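Local coordinates for like-Sm ribonucleoprotein core (Methanococcus vannielii SB, PDB 5MKI) that binds uridine monophosphate and calcium ions and, as a subunit of a seven-membered Sm-like ring, probably binds RNA, at residues N18-V21 with K27-K30; A47-E50 with E56-M59; L38-A43 with D65-V70; G31-Y36 with V42-A47. One frame throughout, in Å; residues are numbered along the deposited sequence.

Contact 1. Residues N18-V21 with K27-K30; sequences NVTV and KLVK
V21 and V29 form a hydrogen-bonded antiparallel pair in the first beta hairpin of the Sm fold, where strand 18-23 turns back into strand 28-36. Two nearly straight bonds join them: V21 N gives to V29 O at 2.7 Å, with 172° at the hydrogen, and V29 N gives to V21 O at 2.9 Å. Both valines face the barrel interior, against L44 of strand 42-44, while T20 and K30, a non-hydrogen-bonded pair, lie on the other face. On that outer face T20 CG2 meets L28 CD2 at 3.9 Å, the two side chains meeting at a slant. The long K30 chain carries most of the remaining contact. Its CB passes 4.0 Å from V19 O. CG, held anti to the backbone N (chi1 172°), comes tightly against the amide oxygen of N18, OD1, at 3.0 Å. From there CD and CE stay close to the same oxygen, CE at 3.5 Å, because bends at the third and fourth torsions fold the chain back around it. N18 lies roughly perpendicular to the lysine, and in this protein it is also a calcium-binding residue, although no calcium is bound to this chain. At the end of the chain, K30 NZ makes a weak hydrogen bond to N18 OD1 at 3.4 Å.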
loop_
_atom_site.group_PDB
_atom_site.type_symbol
_atom_site.label_atom_id
_atom_site.label_comp_id
_atom_site.label_asym_id
_atom_site.label_seq_id
_atom_site.Cartn_x
_atom_site.Cartn_y
_atom_site.Cartn_z
ATOM N N ASN A 18 21.345 -17.733 -12.360
ATOM C CA ASN A 18 21.113 -17.616 -10.926
ATOM C C ASN A 18 21.025 -16.152 -10.509
ATOM O O ASN A 18 21.901 -15.349 -10.851
ATOM C CB ASN A 18 22.229 -18.310 -10.147
ATOM C CG ASN A 18 21.750 -18.862 -8.831
ATOM O OD1 ASN A 18 21.641 -18.141 -7.838
ATOM N ND2 ASN A 18 21.437 -20.150 -8.819
ATOM N N VAL A 19 19.967 -15.806 -9.767
ATOM C CA VAL A 19 19.798 -14.441 -9.282
ATOM C C VAL A 19 19.604 -14.471 -7.775
ATOM O O VAL A 19 19.200 -15.477 -7.194
ATOM C CB VAL A 19 18.626 -13.709 -9.974
ATOM C CG1 VAL A 19 18.857 -13.696 -11.493
ATOM C CG2 VAL A 19 17.269 -14.348 -9.599
ATOM N N THR A 20 19.924 -13.352 -7.148
ATOM C CA THR A 20 19.700 -13.129 -5.727
ATOM C C THR A 20 18.625 -12.060 -5.579
ATOM O O THR A 20 18.817 -10.927 -6.028
ATOM C CB THR A 20 20.992 -12.693 -5.037
ATOM O OG1 THR A 20 22.008 -13.659 -5.320
ATOM C CG2 THR A 20 20.806 -12.586 -3.530
ATOM N N VAL A 21 17.503 -12.425 -4.966
ATOM C CA VAL A 21 16.390 -11.504 -4.722
ATOM C C VAL A 21 16.456 -11.061 -3.268
ATOM O O VAL A 21 16.226 -11.865 -2.359
ATOM C CB VAL A 21 15.028 -12.144 -5.030
ATOM C CG1 VAL A 21 13.883 -11.106 -4.814
ATOM C CG2 VAL A 21 14.991 -12.693 -6.442
ATOM N N LYS A 27 15.463 -10.845 4.192
ATOM C CA LYS A 27 15.702 -12.141 3.577
ATOM C C LYS A 27 16.425 -11.995 2.241
ATOM O O LYS A 27 16.277 -10.997 1.528
ATOM C CB LYS A 27 14.381 -12.879 3.365
ATOM C CG LYS A 27 13.669 -13.278 4.645
ATOM C CD LYS A 27 12.554 -14.277 4.353
ATOM C CE LYS A 27 11.693 -14.519 5.578
ATOM N NZ LYS A 27 11.089 -13.269 6.088
ATOM N N LEU A 28 17.219 -13.015 1.916
ATOM C CA LEU A 28 17.817 -13.209 0.602
ATOM C C LEU A 28 17.319 -14.532 0.041
ATOM O O LEU A 28 17.471 -15.572 0.686
ATOM C CB LEU A 28 19.349 -13.238 0.681
ATOM C CG LEU A 28 20.165 -11.956 0.541
ATOM C CD1 LEU A 28 20.030 -11.072 1.780
ATOM C CD2 LEU A 28 21.629 -12.305 0.257
ATOM N N VAL A 29 16.728 -14.498 -1.151
ATOM C CA VAL A 29 16.285 -15.703 -1.844
ATOM C C VAL A 29 17.114 -15.832 -3.113
ATOM O O VAL A 29 17.131 -14.914 -3.940
ATOM C CB VAL A 29 14.783 -15.672 -2.176
ATOM C CG1 VAL A 29 14.332 -17.033 -2.635
ATOM C CG2 VAL A 29 13.971 -15.213 -0.980
ATOM N N LYS A 30 17.788 -16.968 -3.269
ATOM C CA LYS A 30 18.706 -17.209 -4.378
ATOM C C LYS A 30 18.200 -18.393 -5.186
ATOM O O LYS A 30 17.816 -19.414 -4.607
ATOM C CB LYS A 30 20.126 -17.479 -3.859
ATOM C CG LYS A 30 21.115 -17.935 -4.927
ATOM C CD LYS A 30 22.435 -18.435 -4.325
ATOM C CE LYS A 30 22.899 -19.744 -4.973
ATOM N NZ LYS A 30 24.037 -19.566 -5.945
#

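Contact 2. Residues A47-E50 with E56-M59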
loop_
_atom_site.group_PDB
_atom_site.type_symbol
_atom_site.label_atom_id
_atom_site.label_comp_id
_atom_site.label_asym_id
_atom_site.label_seq_id
_atom_site.Cartn_x
_atom_site.Cartn_y
_atom_site.Cartn_z
ATOM N N ALA A 47 15.629 -23.094 -5.406
ATOM C CA ALA A 47 15.897 -21.853 -4.697
ATOM C C ALA A 47 16.380 -22.112 -3.275
ATOM O O ALA A 47 16.074 -23.133 -2.657
ATOM C CB ALA A 47 14.642 -20.971 -4.662
ATOM N N LYS A 48 17.127 -21.145 -2.753
ATOM C CA LYS A 48 17.733 -21.234 -1.433
ATOM C C LYS A 48 17.502 -19.933 -0.683
ATOM O O LYS A 48 17.713 -18.850 -1.237
ATOM C CB LYS A 48 19.242 -21.509 -1.533
ATOM C CG LYS A 48 19.612 -22.758 -2.337
ATOM C CD LYS A 48 20.995 -22.607 -2.979
ATOM C CE LYS A 48 21.450 -23.892 -3.668
ATOM N NZ LYS A 48 22.103 -23.648 -5.005
ATOM N N ILE A 49 17.077 -20.036 0.571
ATOM C CA ILE A 49 17.064 -18.890 1.473
ATOM C C ILE A 49 18.382 -18.882 2.233
ATOM O O ILE A 49 18.786 -19.908 2.791
ATOM C CB ILE A 49 15.875 -18.951 2.446
ATOM C CG1 ILE A 49 14.604 -19.450 1.747
ATOM C CG2 ILE A 49 15.673 -17.602 3.108
ATOM C CD1 ILE A 49 14.183 -18.639 0.551
ATOM N N GLU A 50 19.061 -17.731 2.252
ATOM C CA GLU A 50 20.284 -17.629 3.044
ATOM C C GLU A 50 20.009 -17.821 4.529
ATOM O O GLU A 50 20.927 -18.163 5.283
ATOM C CB GLU A 50 20.975 -16.280 2.800
ATOM C CG GLU A 50 20.812 -15.231 3.922
ATOM C CD GLU A 50 19.375 -14.715 4.105
ATOM O OE1 GLU A 50 19.152 -13.888 5.017
ATOM O OE2 GLU A 50 18.469 -15.127 3.348
ATOM N N GLU A 56 16.741 -26.862 -0.713
ATOM C CA GLU A 56 16.743 -26.413 -2.106
ATOM C C GLU A 56 15.322 -26.616 -2.634
ATOM O O GLU A 56 15.021 -27.665 -3.215
ATOM C CB GLU A 56 17.795 -27.163 -2.940
ATOM C CG GLU A 56 18.061 -26.556 -4.319
ATOM C CD GLU A 56 19.548 -26.440 -4.660
ATOM O OE1 GLU A 56 20.385 -27.055 -3.961
ATOM O OE2 GLU A 56 19.886 -25.719 -5.627
ATOM N N PHE A 57 14.458 -25.612 -2.411
ATOM C CA PHE A 57 13.080 -25.589 -2.888
ATOM C C PHE A 57 13.028 -25.823 -4.396
ATOM O O PHE A 57 13.604 -25.030 -5.156
ATOM C CB PHE A 57 12.424 -24.244 -2.566
ATOM C CG PHE A 57 12.488 -23.864 -1.117
ATOM C CD1 PHE A 57 13.641 -23.324 -0.576
ATOM C CD2 PHE A 57 11.386 -24.053 -0.291
ATOM C CE1 PHE A 57 13.700 -22.985 0.756
ATOM C CE2 PHE A 57 11.434 -23.715 1.038
ATOM C CZ PHE A 57 12.590 -23.180 1.567
ATOM N N PRO A 58 12.351 -26.876 -4.865
ATOM C CA PRO A 58 12.231 -27.086 -6.323
ATOM C C PRO A 58 11.736 -25.868 -7.097
ATOM O O PRO A 58 12.247 -25.596 -8.188
ATOM C CB PRO A 58 11.243 -28.258 -6.421
ATOM C CG PRO A 58 11.421 -29.010 -5.131
ATOM C CD PRO A 58 11.781 -27.991 -4.082
ATOM N N MET A 59 10.754 -25.130 -6.575
ATOM C CA MET A 59 10.232 -23.947 -7.261
ATOM C C MET A 59 9.616 -23.012 -6.228
ATOM O O MET A 59 8.715 -23.419 -5.479
ATOM C CB MET A 59 9.195 -24.332 -8.328
ATOM C CG MET A 59 8.581 -23.153 -9.103
ATOM S SD MET A 59 9.714 -22.532 -10.373
ATOM C CE MET A 59 10.256 -24.075 -11.095
#
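K48 and E56 run side by side in the same direction and meet in a salt bridge, NZ to OE2 at 3.1 Å, weak as a hydrogen bond. K48 CE already lies beside the carboxylate, 3.1 Å from E56 OE2, and the last torsion of the lysine (chi4 138°) sets the direction of NZ. The glutamate is bent at its second torsion; E56 is a calcium-binding residue of this protein, with no calcium bound to this chain. Between these charges and the barrel interior, A47 and F57 form a hydrogen-bonded antiparallel pair where strand 47-49 of the Sm fold meets the start of strand 57-62. A47 N gives to F57 O at 2.8 Å, in the carbonyl plane; the return bond from F57 N is weak. With CG beside the backbone N (chi1 -55°), the F57 ring turns its edge to A47 O, 3.2 Å from CD1. The I49 and F57 side chains cross at about a right angle, I49 CG1 3.8 Å from F57 CE1. Replacing F57 with an alanine would probably leave I49 CG1 without its aromatic partner and open a gap beside S71 of a neighbouring subunit. Next along the chain, P58 turns a corner, and M59 hydrogen-bonds through its backbone to that subunit.

Contact 3. Residues L38-A43 with D65-V70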
loop_
_atom_site.group_PDB
_atom_site.type_symbol
_atom_site.label_atom_id
_atom_site.label_comp_id
_atom_site.label_asym_id
_atom_site.label_seq_id
_atom_site.Cartn_x
_atom_site.Cartn_y
_atom_site.Cartn_z
ATOM N N LEU A 38 5.741 -7.792 -14.867
ATOM C CA LEU A 38 5.976 -6.374 -14.625
ATOM C C LEU A 38 5.695 -5.960 -13.187
ATOM O O LEU A 38 6.025 -4.830 -12.815
ATOM C CB LEU A 38 5.152 -5.529 -15.600
ATOM C CG LEU A 38 5.724 -5.519 -17.020
ATOM C CD1 LEU A 38 4.888 -4.639 -17.932
ATOM C CD2 LEU A 38 7.214 -5.112 -17.040
ATOM N N HIS A 39 5.121 -6.838 -12.369
ATOM C CA HIS A 39 5.066 -6.601 -10.931
ATOM C C HIS A 39 6.350 -6.986 -10.209
ATOM O O HIS A 39 6.435 -6.792 -8.990
ATOM C CB HIS A 39 3.903 -7.379 -10.316
ATOM C CG HIS A 39 2.576 -7.025 -10.901
ATOM N ND1 HIS A 39 1.699 -7.975 -11.383
ATOM C CD2 HIS A 39 1.980 -5.825 -11.098
ATOM C CE1 HIS A 39 0.614 -7.374 -11.841
ATOM N NE2 HIS A 39 0.759 -6.071 -11.679
ATOM N N MET A 40 7.329 -7.539 -10.924
ATOM C CA MET A 40 8.518 -8.172 -10.353
ATOM C C MET A 40 8.188 -9.429 -9.544
ATOM O O MET A 40 8.986 -9.826 -8.687
ATOM C CB MET A 40 9.341 -7.191 -9.492
ATOM C CG MET A 40 9.783 -5.893 -10.209
ATOM S SD MET A 40 11.187 -4.991 -9.462
ATOM C CE MET A 40 12.337 -6.329 -9.168
ATOM N N ASN A 41 7.022 -10.061 -9.765
ATOM C CA ASN A 41 6.877 -11.455 -9.362
ATOM C C ASN A 41 7.939 -12.281 -10.094
ATOM O O ASN A 41 8.261 -12.009 -11.253
ATOM C CB ASN A 41 5.491 -12.031 -9.701
ATOM C CG ASN A 41 4.312 -11.268 -9.068
ATOM O OD1 ASN A 41 4.337 -10.844 -7.917
ATOM N ND2 ASN A 41 3.260 -11.142 -9.837
ATOM N N VAL A 42 8.489 -13.295 -9.431
ATOM C CA VAL A 42 9.522 -14.134 -10.045
ATOM C C VAL A 42 9.322 -15.591 -9.635
ATOM O O VAL A 42 8.997 -15.897 -8.478
ATOM C CB VAL A 42 10.952 -13.655 -9.696
ATOM C CG1 VAL A 42 11.181 -12.210 -10.128
ATOM C CG2 VAL A 42 11.246 -13.806 -8.203
ATOM N N ALA A 43 9.499 -16.496 -10.598
ATOM C CA ALA A 43 9.534 -17.929 -10.331
ATOM C C ALA A 43 10.997 -18.367 -10.291
ATOM O O ALA A 43 11.716 -18.217 -11.284
ATOM C CB ALA A 43 8.759 -18.709 -11.391
ATOM N N ASP A 65 5.938 -7.445 -4.662
ATOM C CA ASP A 65 5.799 -6.346 -3.707
ATOM C C ASP A 65 6.711 -6.501 -2.497
ATOM O O ASP A 65 6.906 -5.532 -1.753
ATOM C CB ASP A 65 4.349 -6.214 -3.221
ATOM C CG ASP A 65 4.028 -7.161 -2.073
ATOM O OD1 ASP A 65 4.504 -8.318 -2.097
ATOM O OD2 ASP A 65 3.308 -6.752 -1.136
ATOM N N ASN A 66 7.255 -7.694 -2.266
ATOM C CA ASN A 66 8.217 -7.895 -1.192
ATOM C C ASN A 66 9.636 -7.495 -1.593
ATOM O O ASN A 66 10.511 -7.427 -0.722
ATOM C CB ASN A 66 8.217 -9.366 -0.741
ATOM C CG ASN A 66 6.828 -9.869 -0.306
ATOM O OD1 ASN A 66 6.318 -9.462 0.728
ATOM N ND2 ASN A 66 6.237 -10.780 -1.085
ATOM N N VAL A 67 9.883 -7.217 -2.873
ATOM C CA VAL A 67 11.255 -7.164 -3.391
ATOM C C VAL A 67 11.871 -5.803 -3.104
ATOM O O VAL A 67 11.255 -4.759 -3.349
ATOM C CB VAL A 67 11.285 -7.471 -4.896
ATOM C CG1 VAL A 67 12.695 -7.197 -5.472
ATOM C CG2 VAL A 67 10.882 -8.932 -5.145
ATOM N N LEU A 68 13.095 -5.819 -2.581
ATOM C CA LEU A 68 13.899 -4.619 -2.394
ATOM C C LEU A 68 14.713 -4.335 -3.654
ATOM O O LEU A 68 14.530 -3.293 -4.293
ATOM C CB LEU A 68 14.804 -4.796 -1.167
ATOM C CG LEU A 68 15.353 -3.572 -0.435
ATOM C CD1 LEU A 68 14.204 -2.732 0.138
ATOM C CD2 LEU A 68 16.309 -4.021 0.674
ATOM N N TYR A 69 15.605 -5.261 -4.023
ATOM C CA TYR A 69 16.295 -5.242 -5.312
ATOM C C TYR A 69 16.733 -6.659 -5.659
ATOM O O TYR A 69 16.844 -7.522 -4.786
ATOM C CB TYR A 69 17.508 -4.298 -5.325
ATOM C CG TYR A 69 18.269 -4.121 -4.019
ATOM C CD1 TYR A 69 19.077 -5.139 -3.495
ATOM C CD2 TYR A 69 18.217 -2.920 -3.335
ATOM C CE1 TYR A 69 19.775 -4.954 -2.300
ATOM C CE2 TYR A 69 18.909 -2.728 -2.158
ATOM C CZ TYR A 69 19.689 -3.735 -1.642
ATOM O OH TYR A 69 20.366 -3.504 -0.458
ATOM N N VAL A 70 16.966 -6.888 -6.949
ATOM C CA VAL A 70 17.450 -8.164 -7.465
ATOM C C VAL A 70 18.867 -7.957 -8.000
ATOM O O VAL A 70 19.124 -7.000 -8.746
ATOM C CB VAL A 70 16.510 -8.719 -8.553
ATOM C CG1 VAL A 70 16.968 -10.070 -9.004
ATOM C CG2 VAL A 70 15.062 -8.805 -8.030
#
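M40 reaches across from the loop after strand 28-36 of the Sm fold to V67 and V70 of strand 67-71, an apolar contact behind the loops that hold UMP-binding residues. H39 and N41, on either side of M40 in sequence, bind UMP in this protein, as does D65, two residues before V67; no nucleotide is bound to this chain. M40 lies at about a right angle to V67, whereas M40 and V70 lie alongside each other, pointing opposite ways. The methionine chain runs nearly straight through the second torsion and then bends at the third (chi3 47°), which swings the CE methyl into the angle between the valines. V67 and V70 can both point inward although three residues apart because L68 and Y69 form a classic beta bulge opposite Y22. V21 packs against both valines from strand 18-23, and R63 of a neighbouring subunit packs on M40 and V67. The other approach is looser: H39 O stands 4.4 Å from D65 N. N41 is held separately, its OD1 by the backbone N of G64 and its ND2 by D37 OD2, two bonds that fix the rotation of this amide, itself part of the UMP site. V67 also uses its second branch, CG2 lying 4.1 Å from M40 O. At the centre the methyls form an almost equilateral triangle: M40 CE is 3.8 Å from V67 CG1 and 3.9 Å from V70 CG2, and V67 CG1 is 3.8 Å from V70 CG2.

Contact 4. Residues G31-Y36 with V42-A47; sequences GRLKAY and VALENA
R32-Y36 and V42-E45 form a largely buried antiparallel beta hairpin of the Sm fold, paired R32 with E45, L33 with L44 and Y36 with V42, with charged side chains on its outer face. Backbone bonds hold it: R32 N to E45 O at 3.0 Å, the nearly straight E45 N to R32 O at 2.8 Å, and K34 N to A43 O. On the inner face L33 CD1 lies across V42 at about a right angle, 3.7 Å from its CB. Outside, R32 and E45 extend side by side with guanidinium and carboxylate only 14° apart in plane, yet R32 NE stays 4.1 Å from E45 OE1. A water fills the interval, giving to E45 OE1 at 2.8 Å and accepting from K34 NZ at 2.7 Å, and weakly from R32 NE. K34, with CG beside the backbone N (chi1 -50°) and bends at its second and third torsions, curls over E45, CG 3.6 Å from E45 CB; its NZ also reaches N16 OD1. With an alanine in place of K34, this water would probably lose the NZ donor, and E45 CB its apolar cover. G31 sits where a side chain would crowd L44 and A47. Such a glycine, with the chain turning sharply at E45 and N46, belongs to the strongly bent strands of the Sm barrel.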
loop_
_atom_site.group_PDB
_atom_site.type_symbol
_atom_site.label_atom_id
_atom_site.label_comp_id
_atom_site.label_asym_id
_atom_site.label_seq_id
_atom_site.Cartn_x
_atom_site.Cartn_y
_atom_site.Cartn_z
ATOM N N GLY A 31 18.193 -18.265 -6.510
ATOM C CA GLY A 31 17.696 -19.355 -7.335
ATOM C C GLY A 31 17.847 -19.061 -8.814
ATOM O O GLY A 31 18.356 -18.013 -9.216
ATOM N N ARG A 32 17.378 -20.012 -9.622
ATOM C CA ARG A 32 17.458 -19.932 -11.081
ATOM C C ARG A 32 16.165 -19.335 -11.641
ATOM O O ARG A 32 15.083 -19.917 -11.481
ATOM C CB ARG A 32 17.713 -21.324 -11.664
ATOM C CG ARG A 32 17.839 -21.408 -13.193
ATOM C CD ARG A 32 17.865 -22.879 -13.635
ATOM N NE ARG A 32 18.166 -23.033 -15.057
ATOM C CZ ARG A 32 19.397 -22.999 -15.565
ATOM N NH1 ARG A 32 20.440 -22.812 -14.768
ATOM N NH2 ARG A 32 19.585 -23.142 -16.866
ATOM N N LEU A 33 16.283 -18.199 -12.326
ATOM C CA LEU A 33 15.122 -17.405 -12.734
ATOM C C LEU A 33 14.462 -18.001 -13.976
ATOM O O LEU A 33 15.020 -17.941 -15.077
ATOM C CB LEU A 33 15.544 -15.960 -12.978
ATOM C CG LEU A 33 14.435 -14.966 -13.355
ATOM C CD1 LEU A 33 13.600 -14.581 -12.139
ATOM C CD2 LEU A 33 15.031 -13.731 -14.027
ATOM N N LYS A 34 13.246 -18.522 -13.804
ATOM C CA LYS A 34 12.458 -19.123 -14.878
ATOM C C LYS A 34 11.413 -18.188 -15.477
ATOM O O LYS A 34 10.933 -18.452 -16.587
ATOM C CB LYS A 34 11.734 -20.381 -14.368
ATOM C CG LYS A 34 12.632 -21.367 -13.646
ATOM C CD LYS A 34 13.690 -21.877 -14.594
ATOM C CE LYS A 34 13.061 -22.646 -15.759
ATOM N NZ LYS A 34 14.090 -23.109 -16.740
ATOM N N ALA A 35 11.034 -17.128 -14.774
ATOM C CA ALA A 35 9.939 -16.275 -15.228
ATOM C C ALA A 35 9.855 -15.070 -14.315
ATOM O O ALA A 35 10.210 -15.148 -13.137
ATOM C CB ALA A 35 8.600 -17.026 -15.239
ATOM N N TYR A 36 9.392 -13.954 -14.881
ATOM C CA TYR A 36 9.117 -12.728 -14.144
ATOM C C TYR A 36 8.053 -11.946 -14.909
ATOM O O TYR A 36 7.805 -12.201 -16.094
ATOM C CB TYR A 36 10.374 -11.865 -13.963
ATOM C CG TYR A 36 10.739 -11.155 -15.237
ATOM C CD1 TYR A 36 11.337 -11.843 -16.279
ATOM C CD2 TYR A 36 10.444 -9.806 -15.421
ATOM C CE1 TYR A 36 11.647 -11.208 -17.462
ATOM C CE2 TYR A 36 10.747 -9.168 -16.601
ATOM C CZ TYR A 36 11.353 -9.867 -17.610
ATOM O OH TYR A 36 11.660 -9.239 -18.782
ATOM N N VAL A 42 8.489 -13.295 -9.431
ATOM C CA VAL A 42 9.522 -14.134 -10.045
ATOM C C VAL A 42 9.322 -15.591 -9.635
ATOM O O VAL A 42 8.997 -15.897 -8.478
ATOM C CB VAL A 42 10.952 -13.655 -9.696
ATOM C CG1 VAL A 42 11.181 -12.210 -10.128
ATOM C CG2 VAL A 42 11.246 -13.806 -8.203
ATOM N N ALA A 43 9.499 -16.496 -10.598
ATOM C CA ALA A 43 9.534 -17.929 -10.331
ATOM C C ALA A 43 10.997 -18.367 -10.291
ATOM O O ALA A 43 11.716 -18.217 -11.284
ATOM C CB ALA A 43 8.759 -18.709 -11.391
ATOM N N LEU A 44 11.438 -18.877 -9.141
ATOM C CA LEU A 44 12.830 -19.275 -8.930
ATOM C C LEU A 44 12.913 -20.786 -8.752
ATOM O O LEU A 44 12.296 -21.338 -7.836
ATOM C CB LEU A 44 13.420 -18.590 -7.702
ATOM C CG LEU A 44 13.496 -17.069 -7.685
ATOM C CD1 LEU A 44 13.860 -16.582 -6.289
ATOM C CD2 LEU A 44 14.502 -16.614 -8.724
ATOM N N GLU A 45 13.705 -21.439 -9.601
ATOM C CA GLU A 45 13.879 -22.886 -9.573
ATOM C C GLU A 45 15.079 -23.265 -8.711
ATOM O O GLU A 45 16.118 -22.602 -8.755
ATOM C CB GLU A 45 14.072 -23.418 -10.994
ATOM C CG GLU A 45 14.027 -24.920 -11.108
ATOM C CD GLU A 45 14.448 -25.396 -12.476
ATOM O OE1 GLU A 45 15.664 -25.334 -12.770
ATOM O OE2 GLU A 45 13.568 -25.824 -13.253
ATOM N N ASN A 46 14.933 -24.338 -7.931
ATOM C CA ASN A 46 16.009 -24.814 -7.055
ATOM C C ASN A 46 16.542 -23.673 -6.185
ATOM O O ASN A 46 17.727 -23.319 -6.216
ATOM C CB ASN A 46 17.132 -25.469 -7.872
ATOM C CG ASN A 46 16.703 -26.798 -8.475
ATOM O OD1 ASN A 46 15.912 -27.533 -7.885
ATOM N ND2 ASN A 46 17.205 -27.099 -9.661
ATOM N N ALA A 47 15.629 -23.094 -5.406
ATOM C CA ALA A 47 15.897 -21.853 -4.697
ATOM C C ALA A 47 16.380 -22.112 -3.275
ATOM O O ALA A 47 16.074 -23.133 -2.657
ATOM C CB ALA A 47 14.642 -20.971 -4.662
HETATM O O HOH W 1 15.741 -24.863 -15.525
#

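Contacts 1 and 4 share strand 28-36: contact 1 flanks it with strand 18-23 and contact 4 with strand 42-44. Contact 2 takes up the chain at A47, where contact 4 ends, and connects back to contact 1 through the backbone bond between K30 O and K48 N. Contact 3 packs the loop before strand 42-44 across the interior onto strand 67-71. Contacts 2, 3 and 4 are mostly buried, contact 1 only partly so. Contacts 1, 2 and 4 combine backbone pairing with polar outer faces, of which N18 and E56 belong to calcium sites; contact 3 has no hydrogen bond between its segments and rests mainly on buried methyl groups.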